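Local coordinates for probable adhesion protein (Pseudomonas aeruginosa PAO1, PDB 6RU4) that binds ferrous iron or manganese and probably delivers metal as the periplasmic solute-binding component of a transport system, at residues L94-M99 with V107-T112; T175-Y180 with V194-H199; Y246-I251 with L269-R274. All coordinates share one frame; numbering follows the deposited sequence.

Contact 1. Residues L94-M99 with V107-T112; sequences LAATGM and VVNPHT. With MN (manganese (II) ion), chain E.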
loop_
_atom_site.group_PDB
_atom_site.type_symbol
_atom_site.label_atom_id
_atom_site.label_comp_id
_atom_site.label_asym_id
_atom_site.label_seq_id
_atom_site.Cartn_x
_atom_site.Cartn_y
_atom_site.Cartn_z
ATOM N N LEU A 94 -12.403 -1.358 -0.122
ATOM C CA LEU A 94 -12.842 -2.220 0.976
ATOM C C LEU A 94 -13.092 -1.283 2.155
ATOM O O LEU A 94 -12.456 -0.229 2.227
ATOM C CB LEU A 94 -11.769 -3.277 1.347
ATOM C CG LEU A 94 -11.488 -4.412 0.338
ATOM C CD1 LEU A 94 -10.332 -5.296 0.786
ATOM C CD2 LEU A 94 -12.719 -5.270 0.089
ATOM N N ALA A 95 -14.038 -1.614 3.042
ATOM C CA ALA A 95 -14.348 -0.758 4.184
ATOM C C ALA A 95 -13.753 -1.288 5.501
ATOM O O ALA A 95 -14.437 -1.267 6.530
ATOM C CB ALA A 95 -15.854 -0.558 4.299
ATOM N N ALA A 96 -12.462 -1.712 5.479
ATOM C CA ALA A 96 -11.758 -2.279 6.644
ATOM C C ALA A 96 -11.613 -1.302 7.840
ATOM O O ALA A 96 -10.811 -0.364 7.776
ATOM C CB ALA A 96 -10.398 -2.860 6.229
ATOM N N THR A 97 -12.423 -1.556 8.927
ATOM C CA THR A 97 -12.576 -0.883 10.251
ATOM C C THR A 97 -12.648 0.711 9.963
ATOM O O THR A 97 -13.362 1.019 9.005
ATOM C CB THR A 97 -11.597 -1.519 11.293
ATOM O OG1 THR A 97 -11.840 -0.983 12.598
ATOM C CG2 THR A 97 -10.114 -1.462 10.907
ATOM N N GLY A 98 -12.099 1.704 10.715
ATOM C CA GLY A 98 -11.237 1.754 11.899
ATOM C C GLY A 98 -9.799 2.179 11.619
ATOM O O GLY A 98 -9.003 1.320 11.240
ATOM N N MET A 99 -9.361 3.465 11.813
ATOM C CA MET A 99 -9.913 4.783 12.214
ATOM C C MET A 99 -10.825 4.824 13.505
ATOM O O MET A 99 -11.491 5.842 13.742
ATOM C CB MET A 99 -10.587 5.502 11.037
ATOM C CG MET A 99 -9.576 6.183 10.068
ATOM S SD MET A 99 -8.413 5.074 9.183
ATOM C CE MET A 99 -8.314 5.904 7.585
ATOM N N VAL A 107 -14.679 3.358 8.047
ATOM C CA VAL A 107 -13.997 4.098 6.984
ATOM C C VAL A 107 -13.510 3.161 5.874
ATOM O O VAL A 107 -13.801 1.966 5.897
ATOM C CB VAL A 107 -12.814 4.935 7.557
ATOM C CG1 VAL A 107 -13.295 5.978 8.562
ATOM C CG2 VAL A 107 -11.738 4.038 8.157
ATOM N N VAL A 108 -12.715 3.709 4.941
ATOM C CA VAL A 108 -12.136 2.962 3.835
ATOM C C VAL A 108 -10.667 2.579 4.095
ATOM O O VAL A 108 -9.903 3.375 4.655
ATOM C CB VAL A 108 -12.349 3.743 2.507
ATOM C CG1 VAL A 108 -11.211 3.529 1.507
ATOM C CG2 VAL A 108 -13.697 3.382 1.889
ATOM N N ASN A 109 -10.289 1.352 3.665
ATOM C CA ASN A 109 -8.930 0.838 3.702
ATOM C C ASN A 109 -8.161 1.535 2.552
ATOM O O ASN A 109 -8.512 1.331 1.384
ATOM C CB ASN A 109 -8.911 -0.688 3.514
ATOM C CG ASN A 109 -7.561 -1.314 3.831
ATOM O OD1 ASN A 109 -6.525 -0.667 3.767
ATOM N ND2 ASN A 109 -7.527 -2.588 4.179
ATOM N N PRO A 110 -7.125 2.368 2.841
ATOM C CA PRO A 110 -6.438 3.082 1.753
ATOM C C PRO A 110 -5.325 2.328 1.037
ATOM O O PRO A 110 -4.722 2.879 0.123
ATOM C CB PRO A 110 -5.888 4.334 2.453
ATOM C CG PRO A 110 -6.246 4.190 3.938
ATOM C CD PRO A 110 -6.586 2.774 4.155
ATOM N N HIS A 111 -5.055 1.084 1.423
ATOM C CA HIS A 111 -3.954 0.261 0.906
ATOM C C HIS A 111 -4.256 -0.489 -0.353
ATOM O O HIS A 111 -3.867 -1.655 -0.489
ATOM C CB HIS A 111 -3.473 -0.709 1.991
ATOM C CG HIS A 111 -3.118 -0.013 3.265
ATOM N ND1 HIS A 111 -4.089 0.376 4.168
ATOM C CD2 HIS A 111 -1.911 0.378 3.718
ATOM C CE1 HIS A 111 -3.444 0.927 5.166
ATOM N NE2 HIS A 111 -2.120 0.928 4.950
ATOM N N THR A 112 -4.879 0.208 -1.325
ATOM C CA THR A 112 -5.248 -0.343 -2.629
ATOM C C THR A 112 -3.998 -0.744 -3.367
ATOM O O THR A 112 -3.972 -1.768 -4.049
ATOM C CB THR A 112 -6.037 0.679 -3.382
ATOM O OG1 THR A 112 -5.270 1.874 -3.391
ATOM C CG2 THR A 112 -7.397 0.955 -2.747
HETATM MN MN MN E . -0.560 1.956 6.223
#
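In the metal-site loop between strand 84-86 and helix 117-133, Leu94 pairs with Asn109 and Thr97 with Val107, tying an earlier turn to the segment that carries the metal ligand His111. Two backbone bonds join the segments: Asn109 N gives its hydrogen to Leu94 O at 3.0 Å, nearly straight at 169° but tilted from the carbonyl plane, and Val107 N reaches Thr97 O at 2.9 Å, in the carbonyl plane and on a lone pair. Between these bonds, small side chains suit the close backbones. Ala96 sets its single methyl beside the Asn109 amide, with Ala96 CB 3.5 Å from Asn109 ND2. Asn109 is a second-shell residue of the site. Its CG stands opposite the backbone N (chi1 -168°), and with chi2 at -24° this brings OD1 back over its own chain. There OD1 accepts from His111 N, two residues on, forming an Asx turn, and takes a second hydrogen from His111 ND1 at 2.7 Å, which comes close to straight on to the carbonyl oxygen and meets it at the edge of the imidazole. Held by this bond through ND1, the ring presents His111 NE2 to the manganese ion at 2.3 Å; His41, His66, His177, His199 and His250 complete the site. At the far end, Met99 bends over Val107, their side chains crossing at about a right angle. The thioether chain is flexible enough to follow the branched valine, and Met99 CB, CG and SD all lie against Val107 CG2. Met99 and Gly98 are poorly ordered, which makes the detail of this apolar patch less certain.

Contact 2. Residues T175-Y180 with V194-H199; sequences TIHGAY and VVEPAH. With MN (manganese (II) ion), chain E.
Backbone bonds hold Thr175 and Ile176 to the segment 194-199. Val195 N donates to Thr175 O at 3.0 Å, in the carbonyl plane, and Glu196 N donates to Ile176 O at the same length, with an N-H...O angle of 161°. Apolar contacts flank this pairing. Ile176 and Val195 lie side by side and point the same way, Ile176 CD1 meeting Val195 CG2 at 3.9 Å, as suits branched residues packed against helix 234-241. Val194 has CG1 opposite its backbone N (chi1 176°), a torsion that lays this methyl 3.5 Å from Gly178 N, where the absence of a side chain permits a close approach. Thr175 and Val194 form a parallel beta bridge between strands 173-175 and 191-194. In the loops leaving the C-terminal ends of these parallel strands, His177 and, further on, His199 reach the metal. Polar side-chain contacts gather there. Thr175 OG1 donates to His177 O at 2.7 Å from above the carbonyl plane, which is consistent with a fixed inverse gamma turn centred on Gly178. A water accepts from Gly178 N and donates to Glu196 OE1, and it also lies over one face of the His177 ring. Glu196, its chain extended beyond CG, brings OE1 within 3.1 Å of His177 ND1, but the angle is too poor for a hydrogen bond. His177 NE2 and His199 NE2 bind manganese at 2.3 and 2.2 Å, their ring planes 70° apart, with His177 NE2 at the edge of the His199 ring. Four further histidines complete the coordination.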
loop_
_atom_site.group_PDB
_atom_site.type_symbol
_atom_site.label_atom_id
_atom_site.label_comp_id
_atom_site.label_asym_id
_atom_site.label_seq_id
_atom_site.Cartn_x
_atom_site.Cartn_y
_atom_site.Cartn_z
ATOM N N THR A 175 -3.151 -9.601 11.104
ATOM C CA THR A 175 -2.046 -8.721 10.699
ATOM C C THR A 175 -1.865 -7.681 11.797
ATOM O O THR A 175 -2.823 -7.428 12.533
ATOM C CB THR A 175 -2.270 -8.097 9.296
ATOM O OG1 THR A 175 -3.170 -7.008 9.407
ATOM C CG2 THR A 175 -2.772 -9.104 8.239
ATOM N N ILE A 176 -0.656 -7.094 11.940
ATOM C CA ILE A 176 -0.426 -6.044 12.952
ATOM C C ILE A 176 -1.099 -4.767 12.420
ATOM O O ILE A 176 -2.008 -4.240 13.052
ATOM C CB ILE A 176 1.109 -5.850 13.237
ATOM C CG1 ILE A 176 1.734 -7.086 13.956
ATOM C CG2 ILE A 176 1.436 -4.521 13.967
ATOM C CD1 ILE A 176 1.156 -7.506 15.277
ATOM N N HIS A 177 -0.677 -4.360 11.215
ATOM C CA HIS A 177 -1.070 -3.194 10.433
ATOM C C HIS A 177 -2.134 -3.635 9.423
ATOM O O HIS A 177 -1.957 -4.674 8.798
ATOM C CB HIS A 177 0.187 -2.665 9.686
ATOM C CG HIS A 177 0.066 -1.271 9.165
ATOM N ND1 HIS A 177 0.435 -0.175 9.936
ATOM C CD2 HIS A 177 -0.356 -0.835 7.960
ATOM C CE1 HIS A 177 0.179 0.882 9.193
ATOM N NE2 HIS A 177 -0.292 0.537 7.989
ATOM N N GLY A 178 -3.214 -2.856 9.279
ATOM C CA GLY A 178 -4.327 -3.153 8.377
ATOM C C GLY A 178 -4.099 -2.819 6.924
ATOM O O GLY A 178 -4.972 -2.249 6.272
ATOM N N ALA A 179 -2.951 -3.216 6.399
ATOM C CA ALA A 179 -2.534 -2.976 5.023
ATOM C C ALA A 179 -2.794 -4.129 4.014
ATOM O O ALA A 179 -2.720 -3.905 2.792
ATOM C CB ALA A 179 -1.042 -2.661 5.026
ATOM N N TYR A 180 -3.048 -5.350 4.501
ATOM C CA TYR A 180 -3.016 -6.508 3.614
ATOM C C TYR A 180 -4.355 -7.161 3.238
ATOM O O TYR A 180 -4.359 -8.211 2.591
ATOM C CB TYR A 180 -2.049 -7.527 4.222
ATOM C CG TYR A 180 -0.730 -6.870 4.558
ATOM C CD1 TYR A 180 0.128 -6.440 3.554
ATOM C CD2 TYR A 180 -0.390 -6.574 5.876
ATOM C CE1 TYR A 180 1.323 -5.786 3.854
ATOM C CE2 TYR A 180 0.807 -5.924 6.189
ATOM C CZ TYR A 180 1.661 -5.534 5.172
ATOM O OH TYR A 180 2.853 -4.916 5.457
ATOM N N VAL A 194 -7.125 -7.386 12.957
ATOM C CA VAL A 194 -6.062 -6.396 12.788
ATOM C C VAL A 194 -5.735 -5.927 14.229
ATOM O O VAL A 194 -6.635 -5.539 14.974
ATOM C CB VAL A 194 -6.468 -5.239 11.826
ATOM C CG1 VAL A 194 -5.383 -4.164 11.753
ATOM C CG2 VAL A 194 -6.780 -5.775 10.434
ATOM N N VAL A 195 -4.471 -6.031 14.630
ATOM C CA VAL A 195 -4.013 -5.692 15.988
ATOM C C VAL A 195 -4.097 -4.185 16.288
ATOM O O VAL A 195 -4.533 -3.805 17.375
ATOM C CB VAL A 195 -2.609 -6.271 16.268
ATOM C CG1 VAL A 195 -2.126 -5.903 17.667
ATOM C CG2 VAL A 195 -2.610 -7.790 16.082
ATOM N N GLU A 196 -3.676 -3.338 15.329
ATOM C CA GLU A 196 -3.741 -1.887 15.446
ATOM C C GLU A 196 -5.214 -1.451 15.495
ATOM O O GLU A 196 -5.968 -1.822 14.596
ATOM C CB GLU A 196 -3.018 -1.226 14.270
ATOM C CG GLU A 196 -1.504 -1.185 14.430
ATOM C CD GLU A 196 -0.752 -0.382 13.388
ATOM O OE1 GLU A 196 -1.393 0.104 12.424
ATOM O OE2 GLU A 196 0.488 -0.257 13.531
ATOM N N PRO A 197 -5.664 -0.730 16.555
ATOM C CA PRO A 197 -7.089 -0.357 16.646
ATOM C C PRO A 197 -7.591 0.557 15.531
ATOM O O PRO A 197 -8.770 0.492 15.167
ATOM C CB PRO A 197 -7.194 0.305 18.022
ATOM C CG PRO A 197 -5.818 0.780 18.321
ATOM C CD PRO A 197 -4.919 -0.251 17.737
ATOM N N ALA A 198 -6.684 1.373 14.976
ATOM C CA ALA A 198 -6.911 2.319 13.888
ATOM C C ALA A 198 -5.604 2.434 13.091
ATOM O O ALA A 198 -4.524 2.163 13.642
ATOM C CB ALA A 198 -7.300 3.681 14.459
ATOM N N HIS A 199 -5.700 2.846 11.812
ATOM C CA HIS A 199 -4.561 2.967 10.918
ATOM C C HIS A 199 -3.372 3.724 11.514
ATOM O O HIS A 199 -3.468 4.928 11.783
ATOM C CB HIS A 199 -4.975 3.576 9.574
ATOM C CG HIS A 199 -3.893 3.530 8.533
ATOM N ND1 HIS A 199 -3.735 4.554 7.615
ATOM C CD2 HIS A 199 -2.965 2.569 8.291
ATOM C CE1 HIS A 199 -2.719 4.186 6.856
ATOM N NE2 HIS A 199 -2.206 3.010 7.246
HETATM MN MN MN E . -0.560 1.956 6.223
HETATM O O HOH W 1 -3.412 -0.465 10.718
#

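Contact 3. Residues Y246-I251 with L269-R274; sequences YSLSHI and LDTVVR. With MN (manganese (II) ion), chain E.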
loop_
_atom_site.group_PDB
_atom_site.type_symbol
_atom_site.label_atom_id
_atom_site.label_comp_id
_atom_site.label_asym_id
_atom_site.label_seq_id
_atom_site.Cartn_x
_atom_site.Cartn_y
_atom_site.Cartn_z
ATOM N N TYR A 246 4.977 -14.215 10.452
ATOM C CA TYR A 246 5.465 -13.970 9.101
ATOM C C TYR A 246 5.474 -12.460 8.961
ATOM O O TYR A 246 4.735 -11.784 9.680
ATOM C CB TYR A 246 4.541 -14.630 8.043
ATOM C CG TYR A 246 4.511 -16.144 8.106
ATOM C CD1 TYR A 246 3.660 -16.805 8.979
ATOM C CD2 TYR A 246 5.351 -16.914 7.310
ATOM C CE1 TYR A 246 3.672 -18.195 9.092
ATOM C CE2 TYR A 246 5.362 -18.309 7.403
ATOM C CZ TYR A 246 4.518 -18.945 8.296
ATOM O OH TYR A 246 4.476 -20.314 8.391
ATOM N N SER A 247 6.322 -11.917 8.081
ATOM C CA SER A 247 6.399 -10.470 7.916
ATOM C C SER A 247 6.159 -10.049 6.494
ATOM O O SER A 247 6.623 -10.712 5.560
ATOM C CB SER A 247 7.753 -9.948 8.403
ATOM O OG SER A 247 7.832 -9.916 9.816
ATOM N N LEU A 248 5.470 -8.915 6.321
ATOM C CA LEU A 248 5.208 -8.364 4.999
ATOM C C LEU A 248 5.708 -6.931 4.892
ATOM O O LEU A 248 5.928 -6.261 5.894
ATOM C CB LEU A 248 3.716 -8.477 4.592
ATOM C CG LEU A 248 3.090 -9.868 4.510
ATOM C CD1 LEU A 248 1.616 -9.757 4.234
ATOM C CD2 LEU A 248 3.770 -10.753 3.461
ATOM N N SER A 249 5.897 -6.491 3.651
ATOM C CA SER A 249 6.345 -5.165 3.267
ATOM C C SER A 249 5.163 -4.292 2.870
ATOM O O SER A 249 4.324 -4.703 2.060
ATOM C CB SER A 249 7.301 -5.282 2.091
ATOM O OG SER A 249 7.755 -3.996 1.728
ATOM N N HIS A 250 5.116 -3.072 3.431
ATOM C CA HIS A 250 4.111 -2.044 3.162
ATOM C C HIS A 250 4.596 -1.199 1.962
ATOM O O HIS A 250 3.822 -0.400 1.415
ATOM C CB HIS A 250 3.930 -1.187 4.433
ATOM C CG HIS A 250 2.799 -0.190 4.449
ATOM N ND1 HIS A 250 2.779 0.898 3.600
ATOM C CD2 HIS A 250 1.777 -0.068 5.324
ATOM C CE1 HIS A 250 1.735 1.621 3.949
ATOM N NE2 HIS A 250 1.093 1.082 4.974
ATOM N N ILE A 251 5.860 -1.434 1.504
ATOM C CA ILE A 251 6.540 -0.748 0.381
ATOM C C ILE A 251 6.614 0.767 0.735
ATOM O O ILE A 251 6.069 1.593 0.030
ATOM C CB ILE A 251 5.912 -1.111 -1.039
ATOM C CG1 ILE A 251 5.713 -2.655 -1.199
ATOM C CG2 ILE A 251 6.764 -0.560 -2.214
ATOM C CD1 ILE A 251 4.748 -3.128 -2.302
ATOM N N LEU A 269 3.802 -11.853 -1.903
ATOM C CA LEU A 269 3.040 -12.968 -2.452
ATOM C C LEU A 269 3.721 -14.312 -2.142
ATOM O O LEU A 269 3.014 -15.264 -1.815
ATOM C CB LEU A 269 2.762 -12.786 -3.960
ATOM C CG LEU A 269 2.029 -11.490 -4.393
ATOM C CD1 LEU A 269 2.002 -11.343 -5.883
ATOM C CD2 LEU A 269 0.630 -11.434 -3.886
ATOM N N ASP A 270 5.075 -14.372 -2.139
ATOM C CA ASP A 270 5.797 -15.605 -1.795
ATOM C C ASP A 270 5.743 -15.907 -0.288
ATOM O O ASP A 270 5.742 -17.081 0.095
ATOM C CB ASP A 270 7.252 -15.611 -2.305
ATOM C CG ASP A 270 7.449 -15.733 -3.811
ATOM O OD1 ASP A 270 6.665 -16.475 -4.463
ATOM O OD2 ASP A 270 8.404 -15.115 -4.336
ATOM N N THR A 271 5.666 -14.859 0.560
ATOM C CA THR A 271 5.542 -15.015 2.017
ATOM C C THR A 271 4.164 -15.582 2.354
ATOM O O THR A 271 4.066 -16.480 3.193
ATOM C CB THR A 271 5.866 -13.701 2.758
ATOM O OG1 THR A 271 7.209 -13.323 2.459
ATOM C CG2 THR A 271 5.721 -13.821 4.271
ATOM N N VAL A 272 3.105 -15.076 1.677
ATOM C CA VAL A 272 1.727 -15.540 1.865
ATOM C C VAL A 272 1.616 -16.994 1.409
ATOM O O VAL A 272 0.998 -17.793 2.104
ATOM C CB VAL A 272 0.690 -14.609 1.195
ATOM C CG1 VAL A 272 -0.720 -15.147 1.373
ATOM C CG2 VAL A 272 0.792 -13.188 1.758
ATOM N N VAL A 273 2.289 -17.359 0.291
ATOM C CA VAL A 273 2.322 -18.740 -0.193
ATOM C C VAL A 273 3.019 -19.631 0.839
ATOM O O VAL A 273 2.445 -20.652 1.216
ATOM C CB VAL A 273 2.890 -18.874 -1.634
ATOM C CG1 VAL A 273 3.260 -20.317 -1.985
ATOM C CG2 VAL A 273 1.909 -18.298 -2.656
ATOM N N ARG A 274 4.196 -19.212 1.352
ATOM C CA ARG A 274 4.956 -19.947 2.376
ATOM C C ARG A 274 4.120 -20.170 3.645
ATOM O O ARG A 274 4.130 -21.280 4.176
ATOM C CB ARG A 274 6.273 -19.232 2.691
ATOM C CG ARG A 274 7.272 -20.047 3.514
ATOM C CD ARG A 274 8.605 -19.336 3.706
ATOM N NE ARG A 274 8.504 -18.152 4.566
ATOM C CZ ARG A 274 8.803 -18.134 5.863
ATOM N NH1 ARG A 274 8.680 -17.012 6.562
ATOM N NH2 ARG A 274 9.225 -19.237 6.470
HETATM MN MN MN E . -0.560 1.956 6.223
HETATM O O HOH W 2 8.515 -13.940 6.324
#
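Thr271 packs against Leu248 where strand 246-248 runs nearly antiparallel to helix 269-274, at 160° between their directions and 8.6 Å between axes. This is the dry, apolar part. The two side chains run antiparallel alongside each other, with Leu248 CD2 3.7 Å from both Thr271 CB and Thr271 CG2, and the same leucine methyl extends to Val272 CG2. With OG1 anti to the carbonyl carbon (chi1 -60°), Thr271 CG2 is left anti to the backbone N and faces the strand, 3.5 Å from Ser247 O and 4.0 Å from Tyr246 CB. Threonine suits the place: its methyl meets the strand while its hydroxyl is satisfied within its own helix, by Arg267 O.

The Arg274 end faces solvent. Tyr246 itself is buried, and the long arginine, bent at chi3 (68°), lays its flat guanidinium against the ring while staying hydrated. Arg274 NH1 stands 3.4 Å from Tyr246 CD2, and Tyr246 CE2 lies over one guanidinium face. A water accepts from Arg274 NH1 at 3.1 Å and, weakly, from Ser247 N. The phenol of Tyr246 bonds beyond the contact to Glu278 OE1. Past the strand, the chain continues to His250, a manganese ligand. Strand 244-248 is the outermost strand of its parallel sheet and pairs with strand 222-226; helix 260-277 packs on the face that carries Tyr246 and Leu248, with helix 138-160 touching it at Leu269 and Asp270.

From the N terminus, contact 1 closes a short loop, residues 100-106, inside the long connection from strand 84-86 to helix 117-133. Contact 2 then closes the connection that runs from strand 173-175 through helix 181-184 to strand 191-194, and contact 3 closes that from strand 244-248 to helix 260-277. They follow in series, with none nested or crossed. The first belongs to the connection after the N-terminal parallel sheet, the other two to the C-terminal one, and all meet at one manganese ion. Contacts 1 and 2 also pack directly, Met99 against Ala198 and His111 against Ala179, while Tyr180 reaches the chain around Leu248 and Ser249 in contact 3.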